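Local coordinates for P43 (PDB 6QIX), which tethers to matrix and inhibits the function of the cytokine interleukin-13, as the major secreted protein of the whipworm Trichuris muris, at residues A[127-141]-A[356-368]. Numbering follows the deposited sequence. Where two conformers were deposited one is given.
With ACT (acetate ion), chain G.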
loop_
_atom_site.group_PDB
_atom_site.type_symbol
_atom_site.label_atom_id
_atom_site.label_comp_id
_atom_site.label_asym_id
_atom_site.label_seq_id
_atom_site.Cartn_x
_atom_site.Cartn_y
_atom_site.Cartn_z
ATOM N N LYS A 127 2.767 -0.425 -0.172
ATOM C CA LYS A 127 4.124 -0.270 0.353
ATOM C C LYS A 127 4.799 0.965 -0.222
ATOM O O LYS A 127 5.529 1.693 0.491
ATOM C CB LYS A 127 4.926 -1.516 -0.001
ATOM C CG LYS A 127 6.381 -1.535 0.422
ATOM C CD LYS A 127 6.908 -2.982 0.489
ATOM C CE LYS A 127 8.402 -3.080 0.825
ATOM N NZ LYS A 127 8.682 -4.112 1.889
ATOM N N LEU A 128 4.563 1.219 -1.520
ATOM C CA LEU A 128 5.144 2.376 -2.192
ATOM C C LEU A 128 4.339 3.645 -1.934
ATOM O O LEU A 128 4.926 4.710 -1.748
ATOM C CB LEU A 128 5.254 2.126 -3.688
ATOM C CG LEU A 128 6.257 1.058 -4.093
ATOM C CD1 LEU A 128 6.342 0.934 -5.594
ATOM C CD2 LEU A 128 7.615 1.352 -3.534
ATOM N N LYS A 129 3.016 3.553 -1.916
ATOM C CA LYS A 129 2.189 4.703 -1.566
ATOM C C LYS A 129 2.580 5.243 -0.194
ATOM O O LYS A 129 2.581 6.460 0.036
ATOM C CB LYS A 129 0.698 4.312 -1.596
ATOM C CG LYS A 129 0.196 3.915 -2.960
ATOM C CD LYS A 129 -1.159 3.238 -2.842
ATOM C CE LYS A 129 -2.270 4.227 -2.819
ATOM N NZ LYS A 129 -3.627 3.533 -2.885
ATOM N N GLN A 130 2.990 4.362 0.710
ATOM C CA GLN A 130 3.304 4.802 2.058
ATOM C C GLN A 130 4.590 5.605 2.122
ATOM O O GLN A 130 4.868 6.222 3.170
ATOM C CB GLN A 130 3.320 3.573 2.977
ATOM C CG GLN A 130 1.895 3.119 3.304
ATOM C CD GLN A 130 1.822 1.793 4.013
ATOM O OE1 GLN A 130 2.832 1.242 4.397
ATOM N NE2 GLN A 130 0.636 1.243 4.130
ATOM N N CYS A 131 5.357 5.675 1.032
ATOM C CA CYS A 131 6.512 6.562 1.038
ATOM C C CYS A 131 6.074 7.995 1.279
ATOM O O CYS A 131 6.855 8.816 1.781
ATOM C CB CYS A 131 7.268 6.494 -0.291
ATOM S SG CYS A 131 8.084 4.893 -0.609
ATOM N N PHE A 132 4.842 8.335 0.878
ATOM C CA PHE A 132 4.385 9.722 0.956
ATOM C C PHE A 132 3.349 9.917 2.053
ATOM O O PHE A 132 2.488 10.787 1.953
ATOM C CB PHE A 132 3.889 10.155 -0.421
ATOM C CG PHE A 132 4.918 9.885 -1.507
ATOM C CD1 PHE A 132 6.089 10.640 -1.559
ATOM C CD2 PHE A 132 4.767 8.835 -2.405
ATOM C CE1 PHE A 132 7.060 10.383 -2.494
ATOM C CE2 PHE A 132 5.725 8.592 -3.355
ATOM C CZ PHE A 132 6.879 9.373 -3.402
ATOM N N THR A 133 3.448 9.116 3.121
ATOM C CA THR A 133 2.598 9.224 4.303
ATOM C C THR A 133 3.390 9.707 5.513
ATOM O O THR A 133 2.947 9.527 6.656
ATOM C CB THR A 133 1.921 7.884 4.634
ATOM O OG1 THR A 133 2.915 6.874 4.848
ATOM C CG2 THR A 133 0.988 7.421 3.534
ATOM N N ARG A 134 4.562 10.314 5.284
ATOM C CA ARG A 134 5.346 10.834 6.391
ATOM C C ARG A 134 4.677 12.053 7.026
ATOM O O ARG A 134 3.900 12.773 6.370
ATOM C CB ARG A 134 6.745 11.221 5.937
ATOM C CG ARG A 134 7.519 10.095 5.345
ATOM C CD ARG A 134 8.532 10.631 4.292
ATOM N NE ARG A 134 9.389 11.702 4.809
ATOM C CZ ARG A 134 10.397 12.244 4.111
ATOM N NH1 ARG A 134 10.685 11.780 2.895
ATOM N NH2 ARG A 134 11.112 13.246 4.609
ATOM N N PRO A 135 4.991 12.330 8.302
ATOM C CA PRO A 135 4.394 13.503 8.933
ATOM C C PRO A 135 4.757 14.765 8.210
ATOM O O PRO A 135 3.999 15.749 8.268
ATOM C CB PRO A 135 4.957 13.476 10.360
ATOM C CG PRO A 135 6.160 12.683 10.294
ATOM C CD PRO A 135 5.899 11.635 9.231
ATOM N N ASP A 136 5.919 14.771 7.549
ATOM C CA ASP A 136 6.414 15.958 6.891
ATOM C C ASP A 136 6.178 15.930 5.378
ATOM O O ASP A 136 6.699 16.786 4.667
ATOM C CB ASP A 136 7.911 16.188 7.224
ATOM C CG ASP A 136 8.813 14.989 6.896
ATOM O OD1 ASP A 136 8.281 13.916 6.596
ATOM O OD2 ASP A 136 10.078 15.128 6.955
ATOM N N THR A 137 5.386 15.003 4.873
ATOM C CA THR A 137 5.040 15.046 3.466
ATOM C C THR A 137 4.012 16.142 3.234
ATOM O O THR A 137 2.939 16.095 3.843
ATOM C CB THR A 137 4.432 13.725 2.981
ATOM O OG1 THR A 137 5.332 12.647 3.212
ATOM C CG2 THR A 137 4.143 13.855 1.483
ATOM N N PRO A 138 4.285 17.140 2.385
ATOM C CA PRO A 138 3.277 18.186 2.149
ATOM C C PRO A 138 2.038 17.590 1.501
ATOM O O PRO A 138 2.130 16.720 0.632
ATOM C CB PRO A 138 3.979 19.172 1.209
ATOM C CG PRO A 138 5.476 18.837 1.326
ATOM C CD PRO A 138 5.497 17.343 1.574
ATOM N N SER A 139 0.876 18.075 1.929
ATOM C CA SER A 139 -0.384 17.555 1.430
ATOM C C SER A 139 -0.426 17.569 -0.102
ATOM O O SER A 139 -0.862 16.600 -0.726
ATOM C CB SER A 139 -1.539 18.367 2.027
ATOM O OG SER A 139 -2.782 17.870 1.532
ATOM N N TYR A 140 0.053 18.646 -0.731
ATOM C CA TYR A 140 -0.044 18.720 -2.194
ATOM C C TYR A 140 0.841 17.664 -2.876
ATOM O O TYR A 140 0.497 17.182 -3.973
ATOM C CB TYR A 140 0.279 20.154 -2.671
ATOM C CG TYR A 140 1.746 20.492 -2.787
ATOM C CD1 TYR A 140 2.408 20.348 -3.994
ATOM C CD2 TYR A 140 2.475 20.961 -1.687
ATOM C CE1 TYR A 140 3.744 20.651 -4.115
ATOM C CE2 TYR A 140 3.821 21.261 -1.799
ATOM C CZ TYR A 140 4.446 21.115 -3.026
ATOM O OH TYR A 140 5.787 21.415 -3.184
ATOM N N VAL A 141 1.947 17.268 -2.228
ATOM C CA VAL A 141 2.806 16.196 -2.732
ATOM C C VAL A 141 2.104 14.848 -2.610
ATOM O O VAL A 141 2.047 14.036 -3.562
ATOM C CB VAL A 141 4.132 16.203 -1.951
ATOM C CG1 VAL A 141 4.993 15.025 -2.334
ATOM C CG2 VAL A 141 4.877 17.531 -2.203
ATOM N N CYS A 356 15.835 7.169 13.467
ATOM C CA CYS A 356 15.053 6.675 12.342
ATOM C C CYS A 356 15.275 7.553 11.119
ATOM O O CYS A 356 15.245 8.799 11.212
ATOM C CB CYS A 356 13.561 6.651 12.683
ATOM S SG CYS A 356 13.107 5.473 14.001
ATOM N N VAL A 357 15.470 6.903 9.967
ATOM C CA VAL A 357 15.748 7.588 8.714
ATOM C C VAL A 357 14.839 7.025 7.632
ATOM O O VAL A 357 14.377 5.882 7.727
ATOM C CB VAL A 357 17.222 7.435 8.282
ATOM C CG1 VAL A 357 18.122 8.039 9.286
ATOM C CG2 VAL A 357 17.599 5.967 8.079
ATOM N N VAL A 358 14.562 7.847 6.608
ATOM C CA VAL A 358 13.649 7.420 5.541
ATOM C C VAL A 358 14.368 6.407 4.675
ATOM O O VAL A 358 15.565 6.565 4.370
ATOM C CB VAL A 358 13.170 8.615 4.703
ATOM C CG1 VAL A 358 12.265 8.147 3.569
ATOM C CG2 VAL A 358 12.430 9.594 5.595
ATOM N N LYS A 359 13.675 5.326 4.323
ATOM C CA LYS A 359 14.236 4.362 3.386
ATOM C C LYS A 359 14.591 5.026 2.051
ATOM O O LYS A 359 13.886 5.922 1.566
ATOM C CB LYS A 359 13.240 3.237 3.177
ATOM C CG LYS A 359 13.090 2.289 4.365
ATOM C CD LYS A 359 12.114 1.139 4.001
ATOM C CE LYS A 359 11.693 0.346 5.254
ATOM N NZ LYS A 359 10.598 -0.683 4.931
ATOM N N GLU A 360 15.700 4.574 1.442
ATOM C CA GLU A 360 16.254 5.320 0.316
ATOM C C GLU A 360 15.258 5.421 -0.836
ATOM O O GLU A 360 15.143 6.477 -1.471
ATOM C CB GLU A 360 17.553 4.692 -0.176
ATOM C CG GLU A 360 18.237 5.548 -1.212
ATOM C CD GLU A 360 18.876 6.817 -0.642
ATOM O OE1 GLU A 360 19.043 6.943 0.609
ATOM O OE2 GLU A 360 19.248 7.695 -1.469
ATOM N N TYR A 361 14.536 4.338 -1.129
ATOM C CA TYR A 361 13.656 4.384 -2.288
ATOM C C TYR A 361 12.415 5.219 -2.023
ATOM O O TYR A 361 11.692 5.515 -2.974
ATOM C CB TYR A 361 13.247 2.968 -2.754
ATOM C CG TYR A 361 12.450 2.151 -1.768
ATOM C CD1 TYR A 361 11.065 2.278 -1.661
ATOM C CD2 TYR A 361 13.079 1.232 -0.949
ATOM C CE1 TYR A 361 10.367 1.541 -0.756
ATOM C CE2 TYR A 361 12.375 0.479 -0.060
ATOM C CZ TYR A 361 11.030 0.641 0.043
ATOM O OH TYR A 361 10.330 -0.129 0.945
ATOM N N CYS A 362 12.178 5.634 -0.776
ATOM C CA CYS A 362 11.038 6.488 -0.456
ATOM C C CYS A 362 11.367 7.968 -0.449
ATOM O O CYS A 362 10.445 8.781 -0.366
ATOM C CB CYS A 362 10.445 6.170 0.926
ATOM S SG CYS A 362 9.432 4.711 0.962
ATOM N N LYS A 363 12.639 8.334 -0.490
ATOM C CA LYS A 363 13.023 9.726 -0.334
ATOM C C LYS A 363 12.438 10.583 -1.443
ATOM O O LYS A 363 12.313 10.144 -2.592
ATOM C CB LYS A 363 14.547 9.844 -0.326
ATOM C CG LYS A 363 15.165 9.545 1.044
ATOM C CD LYS A 363 16.682 9.568 1.034
ATOM C CE LYS A 363 17.205 9.195 2.406
ATOM N NZ LYS A 363 18.679 9.064 2.429
ATOM N N ARG A 364 12.060 11.814 -1.090
ATOM C CA ARG A 364 11.681 12.788 -2.102
ATOM C C ARG A 364 12.841 12.979 -3.070
ATOM O O ARG A 364 14.007 12.790 -2.718
ATOM C CB ARG A 364 11.278 14.115 -1.452
ATOM C CG ARG A 364 9.851 14.095 -0.924
ATOM C CD ARG A 364 9.478 15.374 -0.223
ATOM N NE ARG A 364 9.159 16.429 -1.172
ATOM C CZ ARG A 364 8.814 17.667 -0.832
ATOM N NH1 ARG A 364 8.743 18.015 0.443
ATOM N NH2 ARG A 364 8.548 18.559 -1.773
ATOM N N VAL A 365 12.513 13.344 -4.311
ATOM C CA VAL A 365 13.543 13.413 -5.347
ATOM C C VAL A 365 14.705 14.290 -4.897
ATOM O O VAL A 365 15.871 13.932 -5.082
ATOM C CB VAL A 365 12.939 13.903 -6.678
ATOM C CG1 VAL A 365 11.878 12.915 -7.191
ATOM C CG2 VAL A 365 12.358 15.304 -6.503
ATOM N N HIS A 366 14.411 15.421 -4.245
ATOM C CA HIS A 366 15.480 16.327 -3.818
ATOM C C HIS A 366 16.287 15.785 -2.641
ATOM O O HIS A 366 17.416 16.233 -2.427
ATOM C CB HIS A 366 14.910 17.707 -3.453
ATOM C CG HIS A 366 14.294 17.770 -2.088
ATOM N ND1 HIS A 366 12.944 17.579 -1.870
ATOM C CD2 HIS A 366 14.842 18.002 -0.870
ATOM C CE1 HIS A 366 12.691 17.685 -0.577
ATOM N NE2 HIS A 366 13.825 17.943 0.052
ATOM N N GLU A 367 15.737 14.854 -1.860
ATOM C CA GLU A 367 16.494 14.248 -0.771
ATOM C C GLU A 367 17.442 13.150 -1.258
ATOM O O GLU A 367 18.368 12.791 -0.529
ATOM C CB GLU A 367 15.539 13.660 0.278
ATOM C CG GLU A 367 14.678 14.675 1.049
ATOM C CD GLU A 367 13.558 14.005 1.849
ATOM O OE1 GLU A 367 13.082 12.890 1.448
ATOM O OE2 GLU A 367 13.151 14.608 2.877
ATOM N N LEU A 368 17.223 12.598 -2.452
ATOM C CA LEU A 368 18.053 11.502 -2.964
ATOM C C LEU A 368 19.515 11.933 -3.022
ATOM O O LEU A 368 20.184 11.729 -4.027
ATOM C CB LEU A 368 17.577 11.055 -4.347
ATOM C CG LEU A 368 16.230 10.318 -4.385
ATOM C CD1 LEU A 368 15.619 10.277 -5.805
ATOM C CD2 LEU A 368 16.342 8.890 -3.843
HETATM C C ACT G . 8.385 16.688 -4.512
HETATM O O ACT G . 8.314 17.925 -4.262
HETATM O OXT ACT G . 8.973 15.785 -3.866
HETATM C CH3 ACT G . 7.623 16.181 -5.752
HETATM O O HOH W 1 11.508 -2.266 2.395
HETATM O O HOH W 2 8.890 10.519 0.923
#
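Cys131 and Cys362 bring the two backbones closest, their CA atoms 4.8 Å apart, each in a short 3-10 segment, and their disulfide (chi3 -55°) joins the region after helix 126-129 to segment 356-368. One water bridges the backbone beside it, donating to both Cys131 O and Cys362 O and accepting from Arg134 NH1. The Tyr361 ring extends the contact along the helix: its CE1 lies 3.9 Å from Leu128 CD2 and 4.1 Å from Cys131 SG, an oblique sulfur-aromatic approach. Arg134 meets Glu367 end-on, NH1 to OE1 and NH2 to OE2, both 3.0 Å. The guanidinium and carboxylate planes are 13° apart and both carboxylate oxygens use syn lone pairs. Arg134 also holds Asp136 side-on, NE to OD1 and NH2 to OD2, these oxygens tilted out of the guanidinium plane, while Val358 CG2 covers one face, 3.6 Å above its centre. Arg364 N also donates to Glu367 OE1 (2.9 Å), tying the carboxylate to the backbone three residues earlier. In one of its two conformers the Arg364 guanidinium lies against Pro138. Disulfide and salt-bridge network thus hold the segments together at two points; partners for all five guanidinium N-H groups fix Arg134's rotation, and the two acids probably offset its charge.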